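PDB 5T99: glycoside Hydrolase from Bacteroides uniformis, which probably hydrolyses beta-galactosidic linkages in agarose-derived oligosaccharides as a family 2 glycoside hydrolase, and binds the galactose mimic d-galacto-isofagomine. Local coordinates for residues G27-N31 against N171-R175; Y88-G94 against G144-A150; D100-R104 against N178-E184; I723-D729 against Q793-K798. All blocks are in the same frame, centred on the assembly; numbering follows the deposited sequence.

Contacts 1 and 2 belong to the two sheets of the N-terminal sugar-binding domain and meet between them, where F30 of contact 1 packs its ring on F92 and accepts a hydrogen bond from K90, both of contact 2. Contact 3 shares a sheet with contact 1, since strands 102-107 and 172-177 are neighbours, but it faces the next beta domain. Contact 4 stands apart in the C-terminal domain, its nearest atoms about 7 Å from contact 1. Chemistry follows place: strand ladders that mix buried and exposed residues in contacts 1 and 2, side chains and waters at the junction in contact 3, and turns tied by a buried serine in contact 4.

Contact 1: G27-N31 against N171-R175; sequences GISFN and NVWLR
F30 overlaps L174, its CD1 3.8 Å from L174 CB, and the two side chains cross at a slant. The pair sits inside the beta-sandwich of the sugar-binding domain, where the short strand 28-29 edges an antiparallel sheet beside strand 172-177. CG of F30 stands anti to the backbone N (chi1 -154°), which turns the ring inward; V172 CG1 comes at the ring edge. F92 meets the same ring edge-to-face, from the opposing sheet.

The ladder is brief. I28 and L174 form a hydrogen-bonded pair, I28 N to L174 O at 2.9 Å and L174 N to I28 O at 2.8 Å, and their side chains share a face, I28 CG1 lying 4.2 Å from L174 CD2. S29 and W173 start out diverging, but the indole folds back, bringing W173 CE3 to 3.6 Å from I28 C. F30 N then reaches V172 O at 3.0 Å, standing 42° out of the carbonyl plane. S29 OG accepts from N31 N, an ST turn just past the strand.

The amide of N31 tucks in beside N171 and the backbone of V172; an alanine here would probably open a gap beside V172 N and the N171 side chain. A water binds S29 OG, donates to V172 O at 2.6 Å, and sits over the centre of one face of the W173 ring.

Contact 2: Y88-G94 against G144-A150; sequences YRKTFIG and GEENVLA
The F92 ring carries N147 CB over one face, a CH-pi contact with CB 3.7 Å from the ring centroid, while L149 CB comes in at the edge. On the other side of the sheet the R89 guanidinium has V148 CG1 over one face, its NH2 3.2 Å from that methyl; the group's polar atoms turn elsewhere, to D51 and to the carbonyls of A44 and A46. Both pairs belong to an antiparallel ladder between strands 86-93 and 146-153, at the middle of a six-stranded sheet of the sugar-binding beta-sandwich.

F92 CG stands between its backbone N and carbonyl carbon (chi1 61°), and this swings the ring back across N147, with ring and amide planes 19° apart. F92 and L149 face the sandwich interior, where W98 and I118 pack on F92; K90 stretches out to E32 and F30.

On the R89 face, T91, I93 and E146 are exposed, while V148 and A150 are buried. A bend at chi2 (-68°) folds the E146 carboxylate over the neighbouring strand: OE1 lies 3.2 Å from T91 CG2, and OE2 is against I93 CD1. Past the last bridge the pairing shifts: G94 N bonds E145 O, but G94 O takes G144 N instead.

N147 OD1 is taken by K142 N and N119 ND2. F92 O is gripped twice by one residue, by N147 N at 2.8 Å and N147 ND2 at 3.2 Å, arriving from opposite faces of the carbonyl plane.

Contact 3: D100-R104 against N178-E184; sequences DKIVR and NKVYIPE. With EDO (1,2-ethanediol), chain M.
R104 and Y181 meet in an uncommon way: Y181 CE1 sits 3.8 Å above the middle of the guanidinium, yet the two planes are 46° apart, which is no flat stack. Across the contact the other links to this arginine run through water. One water accepts from R104 NH2 at 2.9 Å, in the guanidinium plane, and donates to I182 O at 2.7 Å. A second accepts from E184 N and, weakly, from R104 NH1. The main polar partners of the arginine are D177, in a salt bridge with NH2, and E134, in another with NH1, which should hold the group in its rotation and probably balances its charge.

Beside the arginine, on the same tyrosine, I102 crosses Y181 at about a right angle, its CG1 4.0 Å from Y181 CE2 and its CG2 near the phenol oxygen. A chi1 of 68° sets the Y181 ring over its own backbone, where it can meet both residues. I102 CD1 also rests on K179 CG.

At the outer end K101 and N178 run side by side. K101 NZ donates to N178 OD1 at 3.1 Å, while N178 ND2 bonds T281 O. A 1,2-ethanediol, probably from the crystallisation liquor, takes D100 N and donates to K101 O.

No backbone hydrogen bond joins the two segments. Strand 102-107 pairs with 172-177 in the sugar-binding domain, and 180-194 pairs with 198-209 in the following beta domain, so these side chains bridge the junction between two sheets.

Contact 4: I723-D729 against Q793-K798; sequences ITADGKD and QSDENK
S794 OG forms two hydrogen bonds across the contact: it donates to T724 O at 2.7 Å, in the carbonyl plane, and accepts from G727 N at 3.1 Å on a bent path (137°). A chi1 of 61° turns OG into the 724-727 bend. With an alanine here, T724 O would probably lose its donor from across the contact and G727 N would be left without this acceptor. Two backbone bonds add to the serine's own: N797 N to A725 O at 2.8 Å and, longer, S794 N to D729 O at 3.3 Å.

The bend is braced from within. D726 OD1 accepts from K728 N and from D729 N, the latter at 2.8 Å, both from the same face of the carboxylate. D729 OD2 takes T724 N almost straight (175°) on its anti lone pair, and D729 OD1 bridges to R720.

Packing fills in around these bonds. I723 CD1 lies 4.0 Å from S794 CB, and A725 CB faces K798 O. G727, at positive phi, brings its CA 3.3 Å from S794 O.

Here an Asx turn and an inverse gamma turn in 723-729 meet a type II turn, D795 to K798. Each segment links strands of the two facing sheets, 722-724 to 730-738 and 787-793 to 800-807, as in the end connections of a beta-sandwich.

Contact 1: G27-N31 against N171-R175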
# COMPACT_ATOMS: atom_id res chain seq x y z
N GLY A 27 -4.60 -24.23 -1.52
CA GLY A 27 -5.45 -23.22 -0.88
C GLY A 27 -6.33 -22.43 -1.83
O GLY A 27 -5.83 -21.62 -2.62
N ILE A 28 -7.65 -22.64 -1.74
CA ILE A 28 -8.62 -21.93 -2.60
C ILE A 28 -9.42 -20.91 -1.82
O ILE A 28 -9.54 -20.99 -0.60
CB ILE A 28 -9.58 -22.90 -3.35
CG1 ILE A 28 -10.56 -23.59 -2.38
CG2 ILE A 28 -8.76 -23.93 -4.13
CD1 ILE A 28 -11.61 -24.43 -3.07
N SER A 29 -10.01 -19.97 -2.56
CA SER A 29 -10.78 -18.89 -1.97
C SER A 29 -12.03 -19.39 -1.26
O SER A 29 -12.79 -20.17 -1.83
CB SER A 29 -11.19 -17.88 -3.04
OG SER A 29 -12.02 -16.87 -2.49
N PHE A 30 -12.22 -18.93 -0.03
CA PHE A 30 -13.39 -19.22 0.78
C PHE A 30 -14.20 -17.94 1.01
O PHE A 30 -14.97 -17.86 1.96
CB PHE A 30 -12.93 -19.83 2.11
CG PHE A 30 -13.96 -20.74 2.76
CD1 PHE A 30 -14.45 -21.86 2.09
CD2 PHE A 30 -14.40 -20.49 4.06
CE1 PHE A 30 -15.38 -22.70 2.69
CE2 PHE A 30 -15.33 -21.33 4.67
CZ PHE A 30 -15.82 -22.44 3.98
N ASN A 31 -14.07 -16.97 0.10
CA ASN A 31 -14.68 -15.65 0.22
C ASN A 31 -16.17 -15.60 -0.12
O ASN A 31 -16.86 -14.65 0.26
CB ASN A 31 -13.98 -14.66 -0.73
CG ASN A 31 -12.62 -14.23 -0.24
OD1 ASN A 31 -12.22 -14.50 0.89
ND2 ASN A 31 -11.89 -13.53 -1.09
N ASN A 171 -8.57 -11.35 2.27
CA ASN A 171 -9.06 -12.62 1.74
C ASN A 171 -9.07 -13.72 2.80
O ASN A 171 -8.35 -13.66 3.80
CB ASN A 171 -8.24 -13.07 0.53
CG ASN A 171 -8.31 -12.11 -0.64
OD1 ASN A 171 -7.27 -11.66 -1.13
ND2 ASN A 171 -9.51 -11.79 -1.09
N VAL A 172 -9.91 -14.72 2.54
CA VAL A 172 -10.05 -15.90 3.40
C VAL A 172 -9.78 -17.11 2.52
O VAL A 172 -10.19 -17.13 1.36
CB VAL A 172 -11.45 -15.95 4.03
CG1 VAL A 172 -11.60 -17.15 4.95
CG2 VAL A 172 -11.73 -14.67 4.81
N TRP A 173 -9.11 -18.12 3.08
CA TRP A 173 -8.64 -19.27 2.30
C TRP A 173 -9.05 -20.61 2.93
O TRP A 173 -8.95 -20.77 4.14
CB TRP A 173 -7.12 -19.22 2.13
CG TRP A 173 -6.68 -17.95 1.50
CD1 TRP A 173 -6.27 -16.83 2.14
CD2 TRP A 173 -6.67 -17.65 0.10
NE1 TRP A 173 -5.98 -15.85 1.23
CE2 TRP A 173 -6.21 -16.32 -0.03
CE3 TRP A 173 -6.99 -18.37 -1.06
CZ2 TRP A 173 -6.06 -15.69 -1.27
CZ3 TRP A 173 -6.85 -17.75 -2.30
CH2 TRP A 173 -6.38 -16.42 -2.40
N LEU A 174 -9.51 -21.53 2.10
CA LEU A 174 -9.76 -22.91 2.50
C LEU A 174 -8.56 -23.75 2.08
O LEU A 174 -8.15 -23.70 0.92
CB LEU A 174 -11.04 -23.43 1.84
CG LEU A 174 -11.35 -24.93 1.97
CD1 LEU A 174 -11.76 -25.26 3.39
CD2 LEU A 174 -12.44 -25.31 0.96
N ARG A 175 -8.02 -24.53 3.01
CA ARG A 175 -6.86 -25.39 2.76
C ARG A 175 -7.22 -26.81 3.13
O ARG A 175 -7.51 -27.10 4.30
CB ARG A 175 -5.64 -24.90 3.56
CG ARG A 175 -5.03 -23.64 2.98
CD ARG A 175 -4.29 -22.79 4.01
NE ARG A 175 -4.10 -21.41 3.54
CZ ARG A 175 -3.72 -20.38 4.30
NH1 ARG A 175 -3.46 -20.53 5.61
NH2 ARG A 175 -3.60 -19.17 3.75
O HOH W 1 -9.51 -15.94 -0.83

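Contact 2: Y88-G94 against G144-A150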
# COMPACT_ATOMS: atom_id res chain seq x y z
N TYR A 88 -20.08 -12.33 11.13
CA TYR A 88 -20.12 -13.02 9.84
C TYR A 88 -20.39 -14.50 10.07
O TYR A 88 -19.83 -15.10 10.98
CB TYR A 88 -18.81 -12.89 9.08
CG TYR A 88 -18.41 -11.49 8.68
CD1 TYR A 88 -18.54 -11.06 7.37
CD2 TYR A 88 -17.84 -10.61 9.61
CE1 TYR A 88 -18.15 -9.78 6.99
CE2 TYR A 88 -17.45 -9.33 9.24
CZ TYR A 88 -17.60 -8.93 7.94
OH TYR A 88 -17.21 -7.69 7.58
N ARG A 89 -21.23 -15.09 9.22
CA ARG A 89 -21.53 -16.51 9.27
C ARG A 89 -21.50 -17.06 7.86
O ARG A 89 -21.97 -16.41 6.94
CB ARG A 89 -22.92 -16.76 9.84
CG ARG A 89 -23.05 -16.58 11.35
CD ARG A 89 -24.52 -16.69 11.77
NE ARG A 89 -25.10 -18.01 11.46
CZ ARG A 89 -25.09 -19.08 12.26
NH1 ARG A 89 -24.51 -19.06 13.46
NH2 ARG A 89 -25.67 -20.20 11.86
N LYS A 90 -20.94 -18.26 7.70
CA LYS A 90 -20.99 -18.98 6.44
C LYS A 90 -21.40 -20.41 6.73
O LYS A 90 -20.85 -21.04 7.63
CB LYS A 90 -19.64 -18.95 5.73
CG LYS A 90 -19.61 -19.74 4.43
CD LYS A 90 -18.38 -19.42 3.58
CE LYS A 90 -18.34 -20.29 2.33
NZ LYS A 90 -17.20 -19.98 1.42
N THR A 91 -22.36 -20.91 5.95
CA THR A 91 -22.93 -22.24 6.14
C THR A 91 -22.57 -23.07 4.91
O THR A 91 -22.78 -22.61 3.79
CB THR A 91 -24.47 -22.16 6.33
OG1 THR A 91 -24.77 -21.30 7.44
CG2 THR A 91 -25.09 -23.53 6.60
N PHE A 92 -22.01 -24.26 5.12
CA PHE A 92 -21.47 -25.06 4.02
C PHE A 92 -21.53 -26.56 4.30
O PHE A 92 -21.36 -26.99 5.44
CB PHE A 92 -20.02 -24.63 3.69
CG PHE A 92 -19.04 -24.81 4.84
CD1 PHE A 92 -18.23 -25.93 4.91
CD2 PHE A 92 -18.96 -23.85 5.85
CE1 PHE A 92 -17.34 -26.10 5.97
CE2 PHE A 92 -18.07 -24.01 6.91
CZ PHE A 92 -17.26 -25.13 6.97
N ILE A 93 -21.76 -27.34 3.24
CA ILE A 93 -21.72 -28.80 3.32
C ILE A 93 -20.26 -29.25 3.42
O ILE A 93 -19.40 -28.76 2.69
CB ILE A 93 -22.35 -29.48 2.07
CG1 ILE A 93 -23.83 -29.11 1.89
CG2 ILE A 93 -22.20 -31.01 2.13
CD1 ILE A 93 -24.76 -29.74 2.91
N GLY A 94 -20.00 -30.19 4.32
CA GLY A 94 -18.73 -30.89 4.33
C GLY A 94 -18.57 -31.75 3.09
O GLY A 94 -19.12 -32.85 3.00
N GLY A 144 -20.77 -34.37 4.73
CA GLY A 144 -22.12 -34.62 4.22
C GLY A 144 -23.26 -33.98 4.99
O GLY A 144 -24.42 -34.22 4.66
N GLU A 145 -22.95 -33.17 6.01
CA GLU A 145 -23.94 -32.42 6.78
C GLU A 145 -23.55 -30.94 6.71
O GLU A 145 -22.49 -30.59 6.17
CB GLU A 145 -23.95 -32.87 8.24
CG GLU A 145 -24.35 -34.32 8.48
CD GLU A 145 -24.11 -34.78 9.92
OE1 GLU A 145 -24.37 -34.00 10.87
OE2 GLU A 145 -23.67 -35.93 10.11
N GLU A 146 -24.40 -30.08 7.26
CA GLU A 146 -24.15 -28.65 7.27
C GLU A 146 -23.14 -28.27 8.35
O GLU A 146 -23.09 -28.89 9.41
CB GLU A 146 -25.46 -27.87 7.43
CG GLU A 146 -26.33 -27.89 6.18
CD GLU A 146 -25.74 -27.11 5.00
OE1 GLU A 146 -24.74 -26.39 5.17
OE2 GLU A 146 -26.29 -27.21 3.89
N ASN A 147 -22.33 -27.25 8.05
CA ASN A 147 -21.34 -26.69 8.97
C ASN A 147 -21.52 -25.18 8.99
O ASN A 147 -21.94 -24.60 8.01
CB ASN A 147 -19.91 -27.00 8.52
CG ASN A 147 -19.60 -28.47 8.51
OD1 ASN A 147 -18.98 -29.00 9.43
ND2 ASN A 147 -20.03 -29.16 7.46
N VAL A 148 -21.17 -24.56 10.12
CA VAL A 148 -21.34 -23.12 10.31
C VAL A 148 -20.06 -22.51 10.89
O VAL A 148 -19.71 -22.74 12.06
CB VAL A 148 -22.55 -22.82 11.23
CG1 VAL A 148 -22.68 -21.33 11.53
CG2 VAL A 148 -23.85 -23.33 10.59
N LEU A 149 -19.39 -21.73 10.06
CA LEU A 149 -18.26 -20.93 10.49
C LEU A 149 -18.78 -19.54 10.85
O LEU A 149 -19.39 -18.87 10.00
CB LEU A 149 -17.22 -20.84 9.37
CG LEU A 149 -15.92 -20.09 9.67
CD1 LEU A 149 -15.23 -20.69 10.88
CD2 LEU A 149 -15.02 -20.11 8.44
N ALA A 150 -18.53 -19.12 12.10
CA ALA A 150 -18.98 -17.83 12.62
C ALA A 150 -17.79 -17.00 13.08
O ALA A 150 -16.93 -17.51 13.79
CB ALA A 150 -19.93 -18.03 13.79

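Contact 3: D100-R104 against N178-E184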
# COMPACT_ATOMS: atom_id res chain seq x y z
N ASP A 100 -11.39 -37.29 5.99
CA ASP A 100 -10.05 -37.70 6.48
C ASP A 100 -8.88 -36.78 6.09
O ASP A 100 -7.71 -37.16 6.26
CB ASP A 100 -9.74 -39.17 6.11
CG ASP A 100 -10.70 -40.16 6.78
OD1 ASP A 100 -10.83 -40.10 8.03
OD2 ASP A 100 -11.31 -40.99 6.07
N LYS A 101 -9.20 -35.58 5.61
CA LYS A 101 -8.23 -34.55 5.26
C LYS A 101 -8.03 -33.62 6.43
O LYS A 101 -8.90 -33.51 7.30
CB LYS A 101 -8.71 -33.74 4.05
CG LYS A 101 -8.35 -34.27 2.67
CD LYS A 101 -8.10 -35.77 2.60
CE LYS A 101 -8.02 -36.25 1.17
NZ LYS A 101 -7.52 -37.65 1.15
N ILE A 102 -6.89 -32.93 6.44
CA ILE A 102 -6.67 -31.80 7.34
C ILE A 102 -7.31 -30.60 6.67
O ILE A 102 -7.06 -30.34 5.50
CB ILE A 102 -5.18 -31.52 7.60
CG1 ILE A 102 -4.43 -32.78 8.07
CG2 ILE A 102 -5.02 -30.38 8.59
CD1 ILE A 102 -4.92 -33.37 9.38
N VAL A 103 -8.14 -29.88 7.41
CA VAL A 103 -8.90 -28.76 6.86
C VAL A 103 -8.65 -27.55 7.75
O VAL A 103 -8.82 -27.64 8.95
CB VAL A 103 -10.40 -29.08 6.80
CG1 VAL A 103 -11.17 -27.91 6.16
CG2 VAL A 103 -10.62 -30.37 6.01
N ARG A 104 -8.21 -26.45 7.14
CA ARG A 104 -7.92 -25.20 7.84
C ARG A 104 -8.53 -24.02 7.08
O ARG A 104 -8.69 -24.09 5.85
CB ARG A 104 -6.41 -24.99 7.95
CG ARG A 104 -5.66 -26.07 8.73
CD ARG A 104 -4.15 -25.97 8.50
NE ARG A 104 -3.76 -26.41 7.14
CZ ARG A 104 -2.73 -25.94 6.42
NH1 ARG A 104 -1.93 -24.97 6.88
NH2 ARG A 104 -2.50 -26.45 5.20
N ASN A 178 -3.76 -33.57 2.67
CA ASN A 178 -3.53 -34.91 3.19
C ASN A 178 -2.74 -34.78 4.49
O ASN A 178 -2.28 -33.70 4.82
CB ASN A 178 -2.77 -35.78 2.18
CG ASN A 178 -3.54 -35.98 0.90
OD1 ASN A 178 -4.65 -36.50 0.91
ND2 ASN A 178 -2.98 -35.53 -0.22
N LYS A 179 -2.58 -35.89 5.21
CA LYS A 179 -2.00 -35.84 6.55
C LYS A 179 -0.46 -35.67 6.61
O LYS A 179 0.11 -35.50 7.71
CB LYS A 179 -2.46 -37.04 7.36
CG LYS A 179 -3.94 -36.97 7.69
CD LYS A 179 -4.40 -38.16 8.52
CE LYS A 179 -5.91 -38.16 8.69
NZ LYS A 179 -6.33 -38.99 9.86
N VAL A 180 0.21 -35.71 5.45
CA VAL A 180 1.59 -35.26 5.32
C VAL A 180 1.59 -34.03 4.40
O VAL A 180 1.27 -34.13 3.22
CB VAL A 180 2.51 -36.35 4.75
CG1 VAL A 180 3.97 -35.91 4.81
CG2 VAL A 180 2.33 -37.66 5.53
N TYR A 181 1.97 -32.88 4.96
CA TYR A 181 1.84 -31.62 4.23
C TYR A 181 2.71 -30.50 4.80
O TYR A 181 3.19 -30.57 5.95
CB TYR A 181 0.38 -31.13 4.26
CG TYR A 181 -0.08 -30.73 5.65
CD1 TYR A 181 -0.16 -29.39 6.03
CD2 TYR A 181 -0.37 -31.70 6.61
CE1 TYR A 181 -0.56 -29.03 7.31
CE2 TYR A 181 -0.75 -31.35 7.91
CZ TYR A 181 -0.85 -30.02 8.25
OH TYR A 181 -1.24 -29.69 9.53
N ILE A 182 2.85 -29.46 3.99
CA ILE A 182 3.53 -28.22 4.36
C ILE A 182 2.53 -27.29 5.08
O ILE A 182 1.57 -26.85 4.46
CB ILE A 182 4.13 -27.55 3.10
CG1 ILE A 182 5.21 -28.45 2.49
CG2 ILE A 182 4.70 -26.17 3.41
CD1 ILE A 182 5.50 -28.16 1.04
N PRO A 183 2.76 -26.97 6.38
CA PRO A 183 1.88 -26.07 7.14
C PRO A 183 2.08 -24.62 6.74
O PRO A 183 2.89 -24.36 5.84
CB PRO A 183 2.30 -26.30 8.59
CG PRO A 183 3.74 -26.65 8.49
CD PRO A 183 3.92 -27.39 7.19
N GLU A 184 1.37 -23.69 7.38
CA GLU A 184 1.36 -22.31 6.86
C GLU A 184 2.74 -21.67 6.97
O GLU A 184 3.48 -21.95 7.90
CB GLU A 184 0.27 -21.41 7.46
CG GLU A 184 0.33 -21.18 8.96
CD GLU A 184 -0.42 -19.92 9.41
OE1 GLU A 184 -1.06 -19.20 8.58
OE2 GLU A 184 -0.37 -19.65 10.63
C1 EDO M . -13.16 -34.76 8.12
O1 EDO M . -13.27 -36.17 7.87
C2 EDO M . -11.98 -34.42 9.02
O2 EDO M . -10.78 -35.12 8.66
O HOH W 2 -0.32 -24.76 9.65
O HOH W 3 -0.22 -24.89 4.18

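Contact 4: I723-D729 against Q793-K798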
# COMPACT_ATOMS: atom_id res chain seq x y z
N ILE A 723 -11.33 -4.27 -19.13
CA ILE A 723 -11.11 -4.87 -17.80
C ILE A 723 -11.54 -6.33 -17.74
O ILE A 723 -12.24 -6.82 -18.62
CB ILE A 723 -11.83 -4.08 -16.67
CG1 ILE A 723 -13.35 -4.05 -16.87
CG2 ILE A 723 -11.28 -2.66 -16.60
CD1 ILE A 723 -14.10 -3.57 -15.65
N THR A 724 -11.11 -7.03 -16.69
CA THR A 724 -11.33 -8.47 -16.57
C THR A 724 -12.68 -8.78 -15.93
O THR A 724 -13.08 -8.14 -14.96
CB THR A 724 -10.21 -9.14 -15.74
OG1 THR A 724 -8.94 -8.79 -16.30
CG2 THR A 724 -10.35 -10.67 -15.75
N ALA A 725 -13.36 -9.79 -16.48
CA ALA A 725 -14.69 -10.19 -16.04
C ALA A 725 -14.65 -11.10 -14.81
O ALA A 725 -15.20 -12.19 -14.83
CB ALA A 725 -15.43 -10.88 -17.18
N ASP A 726 -14.02 -10.62 -13.74
CA ASP A 726 -13.81 -11.43 -12.53
C ASP A 726 -14.68 -10.98 -11.36
O ASP A 726 -14.65 -11.62 -10.31
CB ASP A 726 -12.31 -11.44 -12.14
CG ASP A 726 -11.72 -10.03 -11.88
OD1 ASP A 726 -12.41 -8.99 -12.03
OD2 ASP A 726 -10.53 -9.96 -11.52
N GLY A 727 -15.44 -9.90 -11.54
CA GLY A 727 -16.20 -9.30 -10.44
C GLY A 727 -15.44 -8.39 -9.47
O GLY A 727 -16.05 -7.81 -8.57
N LYS A 728 -14.13 -8.27 -9.65
CA LYS A 728 -13.24 -7.51 -8.76
C LYS A 728 -12.54 -6.32 -9.46
O LYS A 728 -12.32 -5.27 -8.83
CB LYS A 728 -12.20 -8.47 -8.17
CG LYS A 728 -12.81 -9.79 -7.71
CD LYS A 728 -11.75 -10.81 -7.28
CE LYS A 728 -11.02 -11.42 -8.47
NZ LYS A 728 -10.03 -12.47 -8.06
N ASP A 729 -12.20 -6.49 -10.73
CA ASP A 729 -11.44 -5.50 -11.50
C ASP A 729 -12.22 -4.23 -11.76
O ASP A 729 -13.45 -4.26 -11.88
CB ASP A 729 -11.03 -6.14 -12.84
CG ASP A 729 -9.88 -5.45 -13.50
OD1 ASP A 729 -9.20 -4.61 -12.85
OD2 ASP A 729 -9.63 -5.77 -14.69
N GLN A 793 -16.99 -1.55 -11.84
CA GLN A 793 -16.49 -2.88 -11.57
C GLN A 793 -17.20 -3.91 -12.44
O GLN A 793 -18.40 -3.82 -12.64
CB GLN A 793 -16.73 -3.24 -10.11
CG GLN A 793 -16.06 -4.53 -9.66
CD GLN A 793 -16.05 -4.67 -8.15
OE1 GLN A 793 -14.98 -4.70 -7.52
NE2 GLN A 793 -17.22 -4.75 -7.56
N SER A 794 -16.46 -4.90 -12.93
CA SER A 794 -17.07 -5.99 -13.70
C SER A 794 -17.99 -6.85 -12.83
O SER A 794 -17.94 -6.80 -11.60
CB SER A 794 -15.98 -6.86 -14.35
OG SER A 794 -15.15 -7.46 -13.38
N ASP A 795 -18.87 -7.60 -13.49
CA ASP A 795 -19.62 -8.69 -12.87
C ASP A 795 -18.93 -9.99 -13.23
O ASP A 795 -18.47 -10.16 -14.37
CB ASP A 795 -21.08 -8.74 -13.36
CG ASP A 795 -21.94 -7.63 -12.79
OD1 ASP A 795 -22.96 -7.30 -13.44
OD2 ASP A 795 -21.63 -7.11 -11.70
N GLU A 796 -18.87 -10.91 -12.27
CA GLU A 796 -18.13 -12.16 -12.43
C GLU A 796 -18.68 -12.97 -13.62
O GLU A 796 -19.88 -13.23 -13.68
CB GLU A 796 -18.19 -12.98 -11.15
CG GLU A 796 -17.34 -14.24 -11.16
CD GLU A 796 -17.38 -15.01 -9.85
OE1 GLU A 796 -18.16 -14.64 -8.96
OE2 GLU A 796 -16.62 -15.98 -9.72
N ASN A 797 -17.79 -13.32 -14.54
CA ASN A 797 -18.09 -14.15 -15.73
C ASN A 797 -19.03 -13.53 -16.78
O ASN A 797 -19.54 -14.25 -17.65
CB ASN A 797 -18.56 -15.57 -15.32
CG ASN A 797 -17.41 -16.46 -14.92
OD1 ASN A 797 -16.98 -16.47 -13.77
ND2 ASN A 797 -16.90 -17.23 -15.87
N LYS A 798 -19.22 -12.21 -16.74
CA LYS A 798 -20.12 -11.52 -17.66
C LYS A 798 -19.30 -10.62 -18.59
O LYS A 798 -18.83 -9.56 -18.18
CB LYS A 798 -21.18 -10.73 -16.86
CG LYS A 798 -22.61 -11.08 -17.24
CD LYS A 798 -23.62 -10.66 -16.17
CE LYS A 798 -23.86 -9.16 -16.18
NZ LYS A 798 -25.03 -8.82 -15.32